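Long-range contacts in putative transcriptional regulator, IclR family (Arthrobacter aurescens, PDB 3OBF), which probably regulates transcription as a DNA-binding factor, this chain being its C-terminal effector-binding-type domain without the DNA-binding part: residues A[18-23]-A[139-144]; A[122-127]-A[151-156]; A[24-29]-A[36-41]; A[10-15]-A[165-170]. All blocks are in the same frame, centred on the assembly; numbering follows the deposited sequence.

Contact 1 (A[18-23]-A[139-144]); sequences ERTGET and VLIPAP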
loop_
_atom_site.group_PDB
_atom_site.type_symbol
_atom_site.label_atom_id
_atom_site.label_comp_id
_atom_site.label_asym_id
_atom_site.label_seq_id
_atom_site.Cartn_x
_atom_site.Cartn_y
_atom_site.Cartn_z
ATOM N N GLU A 18 -5.708 -14.405 8.254
ATOM C CA GLU A 18 -5.584 -15.496 9.227
ATOM C C GLU A 18 -4.149 -15.725 9.722
ATOM O O GLU A 18 -3.968 -16.177 10.846
ATOM C CB GLU A 18 -6.243 -16.817 8.775
ATOM C CG GLU A 18 -6.038 -17.167 7.306
ATOM C CD GLU A 18 -7.014 -18.226 6.754
ATOM O OE1 GLU A 18 -8.210 -18.273 7.178
ATOM O OE2 GLU A 18 -6.570 -19.006 5.859
ATOM N N ARG A 19 -3.150 -15.379 8.904
ATOM C CA ARG A 19 -1.736 -15.535 9.271
ATOM C C ARG A 19 -1.157 -14.317 10.066
ATOM O O ARG A 19 -0.186 -14.437 10.816
ATOM C CB ARG A 19 -0.912 -15.764 8.001
ATOM C CG ARG A 19 -1.319 -17.003 7.175
ATOM C CD ARG A 19 -1.366 -18.176 8.087
ATOM N NE ARG A 19 -1.406 -19.469 7.415
ATOM C CZ ARG A 19 -0.881 -20.585 7.922
ATOM N NH1 ARG A 19 -0.965 -21.732 7.248
ATOM N NH2 ARG A 19 -0.249 -20.557 9.092
ATOM N N THR A 20 -1.735 -13.146 9.892
ATOM C CA THR A 20 -1.183 -11.959 10.532
ATOM C C THR A 20 -2.041 -11.548 11.694
ATOM O O THR A 20 -1.581 -10.859 12.595
ATOM C CB THR A 20 -1.125 -10.763 9.563
ATOM O OG1 THR A 20 -2.459 -10.445 9.158
ATOM C CG2 THR A 20 -0.266 -11.089 8.343
ATOM N N GLY A 21 -3.313 -11.923 11.642
ATOM C CA GLY A 21 -4.273 -11.442 12.627
ATOM C C GLY A 21 -4.662 -10.005 12.375
ATOM O O GLY A 21 -5.372 -9.407 13.182
ATOM N N GLU A 22 -4.233 -9.446 11.244
ATOM C CA GLU A 22 -4.527 -8.050 10.933
ATOM C C GLU A 22 -5.405 -7.924 9.679
ATOM O O GLU A 22 -5.501 -8.855 8.892
ATOM C CB GLU A 22 -3.221 -7.269 10.758
ATOM C CG GLU A 22 -2.278 -7.288 11.980
ATOM C CD GLU A 22 -2.786 -6.467 13.174
ATOM O OE1 GLU A 22 -3.813 -5.770 13.058
ATOM O OE2 GLU A 22 -2.137 -6.490 14.242
ATOM N N THR A 23 -6.064 -6.779 9.529
ATOM C CA THR A 23 -6.787 -6.453 8.287
ATOM C C THR A 23 -5.867 -6.575 7.042
ATOM O O THR A 23 -4.705 -6.196 7.119
ATOM C CB THR A 23 -7.324 -5.032 8.407
ATOM O OG1 THR A 23 -8.190 -4.987 9.536
ATOM C CG2 THR A 23 -8.070 -4.570 7.134
ATOM N N VAL A 139 -1.493 -4.551 -2.334
ATOM C CA VAL A 139 -2.004 -5.148 -1.103
ATOM C C VAL A 139 -1.548 -4.303 0.095
ATOM O O VAL A 139 -0.372 -3.922 0.167
ATOM C CB VAL A 139 -1.513 -6.595 -0.974
ATOM C CG1 VAL A 139 -1.938 -7.208 0.425
ATOM C CG2 VAL A 139 -2.038 -7.438 -2.182
ATOM N N LEU A 140 -2.481 -3.995 0.999
ATOM C CA LEU A 140 -2.213 -3.193 2.182
ATOM C C LEU A 140 -2.500 -4.009 3.458
ATOM O O LEU A 140 -3.516 -4.706 3.537
ATOM C CB LEU A 140 -3.082 -1.921 2.164
ATOM C CG LEU A 140 -3.217 -1.021 3.421
ATOM C CD1 LEU A 140 -1.891 -0.356 3.781
ATOM C CD2 LEU A 140 -4.370 0.052 3.296
ATOM N N ILE A 141 -1.588 -3.921 4.434
ATOM C CA ILE A 141 -1.850 -4.386 5.775
ATOM C C ILE A 141 -1.809 -3.154 6.672
ATOM O O ILE A 141 -0.724 -2.632 6.972
ATOM C CB ILE A 141 -0.828 -5.470 6.291
ATOM C CG1 ILE A 141 -0.765 -6.703 5.359
ATOM C CG2 ILE A 141 -1.212 -5.901 7.742
ATOM C CD1 ILE A 141 0.322 -7.741 5.764
ATOM N N PRO A 142 -2.985 -2.647 7.074
ATOM C CA PRO A 142 -2.987 -1.611 8.120
ATOM C C PRO A 142 -3.111 -2.239 9.512
ATOM O O PRO A 142 -3.713 -3.290 9.642
ATOM C CB PRO A 142 -4.231 -0.811 7.789
ATOM C CG PRO A 142 -5.240 -1.927 7.167
ATOM C CD PRO A 142 -4.349 -3.031 6.643
ATOM N N ALA A 143 -2.547 -1.621 10.542
ATOM C CA ALA A 143 -2.622 -2.159 11.911
ATOM C C ALA A 143 -2.512 -1.020 12.962
ATOM O O ALA A 143 -1.979 0.057 12.653
ATOM C CB ALA A 143 -1.530 -3.207 12.128
ATOM N N PRO A 144 -3.037 -1.237 14.186
ATOM C CA PRO A 144 -2.832 -0.157 15.188
ATOM C C PRO A 144 -1.387 -0.125 15.697
ATOM O O PRO A 144 -0.802 -1.193 15.968
ATOM C CB PRO A 144 -3.809 -0.500 16.317
ATOM C CG PRO A 144 -4.345 -1.894 16.014
ATOM C CD PRO A 144 -4.077 -2.210 14.580
HETATM O O HOH W 1 -5.289 -4.502 11.402
#
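An ST turn closes helix 3-20 just before the chain enters the central sheet, and the residues that follow it, Glu22 and Thr23, lie against the end of strand 135-144. Thr20 OG1 accepts the backbone N-H of Glu22 at 2.9 Å, and Gly21, with positive phi, takes the chain out of the helix. The first turn of the Glu22 side chain (chi1 -58°) sets CG beside its own backbone N, and a second bend (chi2 -71°) carries the carboxylate across to the methyl of Ala143, where OE1 lies 3.6 Å from CB. The same OE1 forms a salt bridge with Arg147 and accepts from a bridging water at 2.6 Å. That water also donates to Pro142 O at 2.7 Å and accepts from Thr23 N at 3.0 Å, so one molecule joins the two segments, which make no direct hydrogen bond. Apolar contact accompanies the bridge: CG2 of Ile141 lies 3.9 Å from CB of Glu22, while CG2 of Thr23 meets CG of Pro142 at the same distance, the two side chains crossing at about a right angle. The hydroxyl of Thr23 is taken up by Ser42 N. Water-bridged packing of a helix-to-strand turn on a neighbouring strand here belongs to the GAF-like alpha/beta fold of IclR C-terminal domains.

Contact 2 (A[122-127]-A[151-156]); sequences VGVASP and DTLNSL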
loop_
_atom_site.group_PDB
_atom_site.type_symbol
_atom_site.label_atom_id
_atom_site.label_comp_id
_atom_site.label_asym_id
_atom_site.label_seq_id
_atom_site.Cartn_x
_atom_site.Cartn_y
_atom_site.Cartn_z
ATOM N N VAL A 122 -0.251 2.111 11.687
ATOM C CA VAL A 122 0.915 1.660 10.959
ATOM C C VAL A 122 0.405 1.046 9.640
ATOM O O VAL A 122 -0.771 0.713 9.542
ATOM C CB VAL A 122 1.625 0.643 11.843
ATOM C CG1 VAL A 122 2.164 -0.537 11.087
ATOM C CG2 VAL A 122 2.660 1.317 12.707
ATOM N N GLY A 123 1.272 0.908 8.635
ATOM C CA GLY A 123 0.913 0.232 7.404
ATOM C C GLY A 123 2.085 -0.238 6.574
ATOM O O GLY A 123 3.149 0.404 6.536
ATOM N N VAL A 124 1.905 -1.371 5.913
ATOM C CA VAL A 124 2.803 -1.761 4.851
ATOM C C VAL A 124 1.970 -2.082 3.614
ATOM O O VAL A 124 0.865 -2.564 3.737
ATOM C CB VAL A 124 3.665 -3.007 5.223
ATOM C CG1 VAL A 124 4.675 -2.687 6.369
ATOM C CG2 VAL A 124 2.763 -4.214 5.572
ATOM N N ALA A 125 2.511 -1.835 2.429
ATOM C CA ALA A 125 1.808 -2.124 1.184
ATOM C C ALA A 125 2.799 -2.585 0.098
ATOM O O ALA A 125 3.956 -2.134 0.079
ATOM C CB ALA A 125 1.036 -0.899 0.724
ATOM N N SER A 126 2.312 -3.399 -0.818
ATOM C CA SER A 126 3.120 -3.977 -1.904
ATOM C C SER A 126 2.375 -3.940 -3.243
ATOM O O SER A 126 1.156 -4.015 -3.255
ATOM C CB SER A 126 3.482 -5.432 -1.584
ATOM O OG SER A 126 4.267 -5.472 -0.395
ATOM N N PRO A 127 3.107 -3.821 -4.372
ATOM C CA PRO A 127 2.442 -3.650 -5.669
ATOM C C PRO A 127 2.023 -4.992 -6.284
ATOM O O PRO A 127 2.634 -6.010 -6.006
ATOM C CB PRO A 127 3.502 -2.931 -6.527
ATOM C CG PRO A 127 4.855 -3.401 -5.898
ATOM C CD PRO A 127 4.573 -3.599 -4.438
ATOM N N ASP A 151 9.901 -4.361 14.495
ATOM C CA ASP A 151 10.144 -5.748 14.124
ATOM C C ASP A 151 8.913 -6.447 13.533
ATOM O O ASP A 151 9.030 -7.132 12.524
ATOM C CB ASP A 151 10.655 -6.516 15.349
ATOM C CG ASP A 151 11.906 -5.877 15.953
ATOM O OD1 ASP A 151 12.671 -5.277 15.167
ATOM O OD2 ASP A 151 12.137 -5.970 17.197
ATOM N N THR A 152 7.765 -6.306 14.216
ATOM C CA THR A 152 6.466 -6.833 13.783
ATOM C C THR A 152 6.153 -6.240 12.402
ATOM O O THR A 152 5.741 -6.957 11.489
ATOM C CB THR A 152 5.323 -6.461 14.789
ATOM O OG1 THR A 152 5.569 -7.051 16.068
ATOM C CG2 THR A 152 3.945 -6.938 14.299
ATOM N N LEU A 153 6.382 -4.929 12.277
ATOM C CA LEU A 153 6.244 -4.190 11.008
ATOM C C LEU A 153 7.031 -4.808 9.856
ATOM O O LEU A 153 6.473 -5.041 8.785
ATOM C CB LEU A 153 6.674 -2.732 11.186
ATOM C CG LEU A 153 6.449 -1.771 10.019
ATOM C CD1 LEU A 153 4.990 -1.374 9.949
ATOM C CD2 LEU A 153 7.363 -0.545 10.200
ATOM N N ASN A 154 8.320 -5.071 10.081
ATOM C CA ASN A 154 9.124 -5.754 9.067
ATOM C C ASN A 154 8.573 -7.119 8.677
ATOM O O ASN A 154 8.558 -7.478 7.513
ATOM C CB ASN A 154 10.610 -5.821 9.452
ATOM C CG ASN A 154 11.344 -4.537 9.087
ATOM O OD1 ASN A 154 11.280 -3.534 9.807
ATOM N ND2 ASN A 154 12.041 -4.559 7.947
ATOM N N SER A 155 8.090 -7.861 9.658
ATOM C CA SER A 155 7.442 -9.127 9.382
ATOM C C SER A 155 6.112 -9.003 8.615
ATOM O O SER A 155 5.828 -9.829 7.751
ATOM C CB SER A 155 7.220 -9.876 10.679
ATOM O OG SER A 155 6.821 -11.181 10.347
ATOM N N LEU A 156 5.287 -8.003 8.940
ATOM C CA LEU A 156 4.079 -7.711 8.138
ATOM C C LEU A 156 4.428 -7.382 6.678
ATOM O O LEU A 156 3.796 -7.883 5.742
ATOM C CB LEU A 156 3.233 -6.593 8.763
ATOM C CG LEU A 156 2.613 -7.016 10.117
ATOM C CD1 LEU A 156 1.896 -5.869 10.800
ATOM C CD2 LEU A 156 1.645 -8.165 9.918
#
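Apolar packing carries the whole contact between Val122 and Val124 on the strand and Leu153 and Leu156 on the helix; no hydrogen bond crosses it. Val124 stands between the two leucines. Its CG1 reaches CD1 of Leu153 at 3.8 Å, the two side chains sliding past each other in opposite directions, and its CG2 lies 4.0 Å from CB of Leu156. With chi1 at -67°, one methyl turns to each leucine: CG1 lies opposite the carbonyl carbon of Val124, and CG2 fits between that carbon and the backbone N. The CD1 methyl of Leu153 also extends to Val122, although the modelled separation there is too short to be reliable.

Methyl-to-backbone contacts form a second group. Val124 CG1 lies 3.8 Å from Leu153 O, and CG2 comes within 3.7 Å of Leu156 C, so the valine touches the helix backbone as well as its side chains. An alanine at Val124 would remove both methyls and is likely to open a gap between the strand and Leu153 and Leu156. The geometry is that of helices layered on an antiparallel sheet, with helix 150-170 lying on one face; the two axes here run nearly parallel, 24° apart and 8.5 Å from each other at closest approach.

The backbone bonds lie within each element or go to its neighbours. Leu156 N donates to Thr152 O in the helix, at 2.8 Å. Along the strand, the backbone of Val124 pairs with that of Ile141, while Gly123 O accepts from the hydroxyl of Ser62.

Contact 3 (A[24-29]-A[36-41]); sequences SALMVW and CVEQIP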
loop_
_atom_site.group_PDB
_atom_site.type_symbol
_atom_site.label_atom_id
_atom_site.label_comp_id
_atom_site.label_asym_id
_atom_site.label_seq_id
_atom_site.Cartn_x
_atom_site.Cartn_y
_atom_site.Cartn_z
ATOM N N SER A 24 -6.387 -7.143 5.939
ATOM C CA SER A 24 -5.719 -7.179 4.604
ATOM C C SER A 24 -6.651 -6.455 3.631
ATOM O O SER A 24 -7.864 -6.605 3.731
ATOM C CB SER A 24 -5.615 -8.592 4.054
ATOM O OG SER A 24 -5.066 -9.425 5.020
ATOM N N ALA A 25 -6.096 -5.708 2.683
ATOM C CA ALA A 25 -6.917 -4.926 1.772
ATOM C C ALA A 25 -6.291 -4.882 0.406
ATOM O O ALA A 25 -5.073 -4.863 0.285
ATOM C CB ALA A 25 -7.087 -3.514 2.292
ATOM N N LEU A 26 -7.133 -4.853 -0.620
ATOM C CA LEU A 26 -6.694 -4.636 -1.957
ATOM C C LEU A 26 -7.021 -3.173 -2.298
ATOM O O LEU A 26 -8.180 -2.737 -2.207
ATOM C CB LEU A 26 -7.416 -5.591 -2.925
ATOM C CG LEU A 26 -6.987 -5.507 -4.414
ATOM C CD1 LEU A 26 -5.606 -6.168 -4.613
ATOM C CD2 LEU A 26 -8.006 -6.157 -5.368
HETATM N N MSE A 27 -5.983 -2.430 -2.690
HETATM C CA MSE A 27 -6.123 -1.034 -3.058
HETATM C C MSE A 27 -6.002 -0.861 -4.583
HETATM O O MSE A 27 -5.252 -1.595 -5.257
HETATM C CB MSE A 27 -5.053 -0.186 -2.369
HETATM C CG MSE A 27 -4.789 -0.553 -0.942
HETATM SE SE MSE A 27 -6.394 -0.343 0.196
HETATM C CE MSE A 27 -6.456 1.586 0.274
ATOM N N VAL A 28 -6.751 0.110 -5.107
ATOM C CA VAL A 28 -6.564 0.583 -6.478
ATOM C C VAL A 28 -6.285 2.093 -6.511
ATOM O O VAL A 28 -6.619 2.823 -5.577
ATOM C CB VAL A 28 -7.732 0.228 -7.422
ATOM C CG1 VAL A 28 -7.907 -1.305 -7.519
ATOM C CG2 VAL A 28 -9.028 0.960 -6.980
ATOM N N TRP A 29 -5.670 2.529 -7.611
ATOM C CA TRP A 29 -5.208 3.894 -7.783
ATOM C C TRP A 29 -6.099 4.552 -8.804
ATOM O O TRP A 29 -6.316 3.980 -9.881
ATOM C CB TRP A 29 -3.787 3.831 -8.335
ATOM C CG TRP A 29 -3.062 5.148 -8.455
ATOM C CD1 TRP A 29 -2.502 5.675 -9.595
ATOM C CD2 TRP A 29 -2.783 6.077 -7.403
ATOM N NE1 TRP A 29 -1.907 6.885 -9.313
ATOM C CE2 TRP A 29 -2.070 7.157 -7.976
ATOM C CE3 TRP A 29 -3.074 6.109 -6.035
ATOM C CZ2 TRP A 29 -1.633 8.241 -7.227
ATOM C CZ3 TRP A 29 -2.629 7.193 -5.289
ATOM C CH2 TRP A 29 -1.913 8.237 -5.883
ATOM N N CYS A 36 -9.672 1.574 -1.140
ATOM C CA CYS A 36 -9.869 0.197 -0.733
ATOM C C CYS A 36 -11.083 -0.429 -1.464
ATOM O O CYS A 36 -12.211 0.060 -1.362
ATOM C CB CYS A 36 -9.997 0.080 0.781
ATOM S SG CYS A 36 -10.377 -1.633 1.248
ATOM N N VAL A 37 -10.839 -1.480 -2.236
ATOM C CA VAL A 37 -11.936 -2.086 -3.006
ATOM C C VAL A 37 -12.284 -3.504 -2.525
ATOM O O VAL A 37 -13.275 -4.065 -2.968
ATOM C CB VAL A 37 -11.630 -2.146 -4.518
ATOM C CG1 VAL A 37 -11.449 -0.752 -5.078
ATOM C CG2 VAL A 37 -10.423 -3.094 -4.833
ATOM N N GLU A 38 -11.450 -4.075 -1.653
ATOM C CA GLU A 38 -11.688 -5.395 -1.094
ATOM C C GLU A 38 -10.844 -5.532 0.170
ATOM O O GLU A 38 -9.649 -5.220 0.156
ATOM C CB GLU A 38 -11.297 -6.487 -2.099
ATOM C CG GLU A 38 -11.902 -7.852 -1.814
ATOM C CD GLU A 38 -11.807 -8.769 -3.039
ATOM O OE1 GLU A 38 -12.884 -9.132 -3.562
ATOM O OE2 GLU A 38 -10.670 -9.108 -3.480
ATOM N N GLN A 39 -11.452 -6.002 1.256
ATOM C CA GLN A 39 -10.724 -6.144 2.507
ATOM C C GLN A 39 -11.292 -7.228 3.439
ATOM O O GLN A 39 -12.475 -7.579 3.360
ATOM C CB GLN A 39 -10.621 -4.774 3.215
ATOM C CG GLN A 39 -11.936 -4.273 3.819
ATOM C CD GLN A 39 -12.017 -4.547 5.312
ATOM O OE1 GLN A 39 -12.658 -5.503 5.725
ATOM N NE2 GLN A 39 -11.352 -3.713 6.125
ATOM N N ILE A 40 -10.428 -7.755 4.306
ATOM C CA ILE A 40 -10.794 -8.739 5.327
ATOM C C ILE A 40 -10.474 -8.080 6.651
ATOM O O ILE A 40 -9.363 -7.627 6.845
ATOM C CB ILE A 40 -9.911 -9.996 5.268
ATOM C CG1 ILE A 40 -9.709 -10.498 3.833
ATOM C CG2 ILE A 40 -10.472 -11.137 6.251
ATOM C CD1 ILE A 40 -10.966 -11.115 3.249
ATOM N N PRO A 41 -11.417 -8.037 7.593
ATOM C CA PRO A 41 -11.061 -7.341 8.848
ATOM C C PRO A 41 -10.175 -8.190 9.799
ATOM O O PRO A 41 -10.273 -9.426 9.803
ATOM C CB PRO A 41 -12.436 -7.070 9.509
ATOM C CG PRO A 41 -13.292 -8.284 9.072
ATOM C CD PRO A 41 -12.831 -8.460 7.558
#
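Four backbone hydrogen bonds tie Ser24 and Leu26 to residues of the returning strand, and they satisfy N and O of Ser24, Leu26 and Ile40, together with Glu38 O and Val37 N. Ser24 and Ile40 form a closed pair: Ser24 N gives to Ile40 O at 3.1 Å, and Ile40 N returns the bond to Ser24 O at 2.9 Å. Farther along, Leu26 N donates to Glu38 O at 2.7 Å with an N-H...O angle of 169°. The oxygen of Leu26 is then claimed not by Glu38 but by Val37 N, at 2.9 Å and in nearly straight alignment. Val37 and Glu38 thus both face Leu26, and the extra residue displaces the register by one. Ser24 O and Glu38 O each receive a further CA-H contact, from Gln39 and Ala25 respectively.

Polar side-chain ends look elsewhere: Ser24 OG bonds to Thr17 OG1 on helix 3-20, and Gln39 NE2 donates to Ala50 O. On the side of strand 24-29 away from 36-40, Ala25 pairs with Leu140 of strand 135-144, which sets the hairpin into the sheet.

Apolar side-chain contacts accompany the bonds. Bent at chi2 and chi3, the selenomethionine at Met27 folds back over Cys36, its SE 3.7 Å from Cys36 CB. At the bulge, Val37 puts CG1 at 3.5 Å from CG2 of Val28, the two valines crossing at about a right angle, and its CG2 near Leu26 CD2. Antiparallel pairing interrupted by one extra residue is the classic beta bulge, here within a beta hairpin.

Contact 4 (A[10-15]-A[165-170]); sequences YPVLRE and AKVTTR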
loop_
_atom_site.group_PDB
_atom_site.type_symbol
_atom_site.label_atom_id
_atom_site.label_comp_id
_atom_site.label_asym_id
_atom_site.label_seq_id
_atom_site.Cartn_x
_atom_site.Cartn_y
_atom_site.Cartn_z
ATOM N N TYR A 10 -9.147 -12.112 -3.430
ATOM C CA TYR A 10 -9.936 -12.428 -2.243
ATOM C C TYR A 10 -9.406 -13.607 -1.367
ATOM O O TYR A 10 -9.261 -13.428 -0.163
ATOM C CB TYR A 10 -11.434 -12.586 -2.536
ATOM C CG TYR A 10 -12.168 -12.884 -1.255
ATOM C CD1 TYR A 10 -12.594 -11.854 -0.431
ATOM C CD2 TYR A 10 -12.381 -14.209 -0.828
ATOM C CE1 TYR A 10 -13.248 -12.110 0.777
ATOM C CE2 TYR A 10 -13.037 -14.468 0.394
ATOM C CZ TYR A 10 -13.447 -13.404 1.178
ATOM O OH TYR A 10 -14.080 -13.624 2.360
ATOM N N PRO A 11 -9.123 -14.799 -1.973
ATOM C CA PRO A 11 -8.632 -15.913 -1.145
ATOM C C PRO A 11 -7.284 -15.601 -0.528
ATOM O O PRO A 11 -6.952 -16.131 0.555
ATOM C CB PRO A 11 -8.425 -17.065 -2.134
ATOM C CG PRO A 11 -9.144 -16.671 -3.389
ATOM C CD PRO A 11 -9.255 -15.170 -3.391
ATOM N N VAL A 12 -6.495 -14.791 -1.238
ATOM C CA VAL A 12 -5.150 -14.492 -0.789
ATOM C C VAL A 12 -5.245 -13.500 0.407
ATOM O O VAL A 12 -4.515 -13.624 1.381
ATOM C CB VAL A 12 -4.271 -13.939 -1.948
ATOM C CG1 VAL A 12 -2.940 -13.414 -1.431
ATOM C CG2 VAL A 12 -4.019 -15.005 -3.027
ATOM N N LEU A 13 -6.172 -12.559 0.348
ATOM C CA LEU A 13 -6.353 -11.618 1.498
ATOM C C LEU A 13 -6.888 -12.366 2.706
ATOM O O LEU A 13 -6.472 -12.094 3.817
ATOM C CB LEU A 13 -7.310 -10.461 1.177
ATOM C CG LEU A 13 -7.021 -9.490 0.036
ATOM C CD1 LEU A 13 -8.250 -8.591 -0.188
ATOM C CD2 LEU A 13 -5.736 -8.639 0.280
ATOM N N ARG A 14 -7.799 -13.315 2.479
ATOM C CA ARG A 14 -8.395 -14.070 3.595
ATOM C C ARG A 14 -7.282 -14.858 4.321
ATOM O O ARG A 14 -7.173 -14.802 5.535
ATOM C CB ARG A 14 -9.547 -14.989 3.119
ATOM C CG ARG A 14 -10.247 -15.765 4.272
ATOM C CD ARG A 14 -11.158 -16.901 3.757
ATOM N NE ARG A 14 -10.758 -17.347 2.408
ATOM C CZ ARG A 14 -11.465 -18.163 1.632
ATOM N NH1 ARG A 14 -12.625 -18.664 2.054
ATOM N NH2 ARG A 14 -11.007 -18.490 0.434
ATOM N N GLU A 15 -6.444 -15.536 3.542
ATOM C CA GLU A 15 -5.298 -16.270 4.034
ATOM C C GLU A 15 -4.326 -15.336 4.778
ATOM O O GLU A 15 -3.752 -15.711 5.807
ATOM C CB GLU A 15 -4.630 -16.970 2.835
ATOM C CG GLU A 15 -3.340 -17.839 3.071
ATOM C CD GLU A 15 -2.664 -18.280 1.711
ATOM O OE1 GLU A 15 -2.555 -17.437 0.751
ATOM O OE2 GLU A 15 -2.235 -19.467 1.596
ATOM N N ALA A 165 2.795 -10.906 -4.312
ATOM C CA ALA A 165 3.443 -11.740 -5.317
ATOM C C ALA A 165 2.514 -12.882 -5.723
ATOM O O ALA A 165 2.554 -13.339 -6.859
ATOM C CB ALA A 165 4.782 -12.306 -4.804
ATOM N N LYS A 166 1.709 -13.367 -4.778
ATOM C CA LYS A 166 0.755 -14.442 -5.082
ATOM C C LYS A 166 -0.369 -13.923 -6.004
ATOM O O LYS A 166 -0.810 -14.615 -6.905
ATOM C CB LYS A 166 0.101 -14.973 -3.795
ATOM C CG LYS A 166 0.758 -16.149 -3.142
ATOM C CD LYS A 166 -0.256 -16.976 -2.362
ATOM C CE LYS A 166 0.073 -18.494 -2.482
ATOM N NZ LYS A 166 0.977 -19.057 -1.414
ATOM N N VAL A 167 -0.881 -12.732 -5.721
ATOM C CA VAL A 167 -1.889 -12.144 -6.590
ATOM C C VAL A 167 -1.332 -11.899 -8.012
ATOM O O VAL A 167 -1.969 -12.250 -9.004
ATOM C CB VAL A 167 -2.472 -10.856 -5.954
ATOM C CG1 VAL A 167 -3.517 -10.165 -6.897
ATOM C CG2 VAL A 167 -3.098 -11.220 -4.628
ATOM N N THR A 168 -0.130 -11.334 -8.096
ATOM C CA THR A 168 0.528 -11.090 -9.378
ATOM C C THR A 168 0.662 -12.394 -10.159
ATOM O O THR A 168 0.289 -12.461 -11.335
ATOM C CB THR A 168 1.922 -10.501 -9.169
ATOM O OG1 THR A 168 1.818 -9.191 -8.612
ATOM C CG2 THR A 168 2.716 -10.436 -10.496
ATOM N N THR A 169 1.207 -13.421 -9.503
ATOM C CA THR A 169 1.366 -14.728 -10.105
ATOM C C THR A 169 0.033 -15.223 -10.636
ATOM O O THR A 169 -0.053 -15.725 -11.753
ATOM C CB THR A 169 1.856 -15.750 -9.064
ATOM O OG1 THR A 169 3.196 -15.432 -8.674
ATOM C CG2 THR A 169 1.809 -17.189 -9.616
ATOM N N ARG A 170 -1.023 -15.074 -9.841
ATOM C CA ARG A 170 -2.297 -15.626 -10.240
ATOM C C ARG A 170 -2.960 -14.847 -11.361
ATOM O O ARG A 170 -3.826 -15.382 -12.035
ATOM C CB ARG A 170 -3.231 -15.757 -9.041
ATOM C CG ARG A 170 -2.869 -16.864 -8.083
ATOM C CD ARG A 170 -4.162 -17.387 -7.532
ATOM N NE ARG A 170 -4.108 -17.852 -6.148
ATOM C CZ ARG A 170 -5.055 -17.573 -5.241
ATOM N NH1 ARG A 170 -6.112 -16.796 -5.566
ATOM N NH2 ARG A 170 -4.935 -18.047 -4.004
#
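Val12 points at helix 165-170 and touches Lys166, Val167 and Arg170 together. With chi1 at 171°, CG1 lies anti to the backbone N and reaches CG2 of Val167 at 3.9 Å and CB of Lys166 at 4.2 Å. The other methyl, CG2, sits over one face of the Arg170 guanidinium, offset toward the rim, and is 3.5 Å from CZ. A serine in place of Val12 would probably leave that guanidinium face without its methyl and Val167 CG2 without the CG1 methyl it meets here.

Arg170 reaches back over Val12 by bending at chi2 and chi3. While Val12 supports its flat face, Pro11 comes in at the edge, near the guanidinium plane, with CG 3.7 Å from NH1. The arginine head is therefore held by carbon surface on two sides, although no carboxylate of residues 10-15 pairs with it; Glu15 OE1 stays 5.4 Å from Arg170 NH2.

Lys166 packs chiefly through its chain. Its CD is 3.9 Å from OE1 of Glu15, whose extended side chain crosses it at about a right angle, and the charged ends, Glu15 OE2 and Lys166 NZ, remain 4.4 Å apart, beyond salt-bridge range. Val167 also packs on Val8 and Ala9 of helix 3-20, and on Val128 of the sheet.

The two helical segments run antiparallel, their axes at 162° and 9.9 Å apart at closest approach. With no hydrogen bond between the segments, the contact relies on van der Waals packing around Val12, and the charged groups of Glu15 and Lys166 are likely to add only a weak electrostatic attraction.

How the contacts relate
The four contacts describe one alpha/beta arrangement, in which the terminal helices 3-20 and 150-170 share a face of a single antiparallel sheet. Contact 3 is the hairpin of neighbouring strands 24-29 and 34-40; strand 135-144 of contact 1 lies next to it, and strand 121-129 of contact 2 next again. Contacts 1 and 2 have centres 9 Å apart and interleave along the chain, joined by strand pairing such as Ala143 with Val122. Contacts 2 and 4, 16 Å apart, use opposite ends of helix 150-170. Contact 4 spans the longest stretch of chain, enclosing the other three, so it brings the two ends of the domain together.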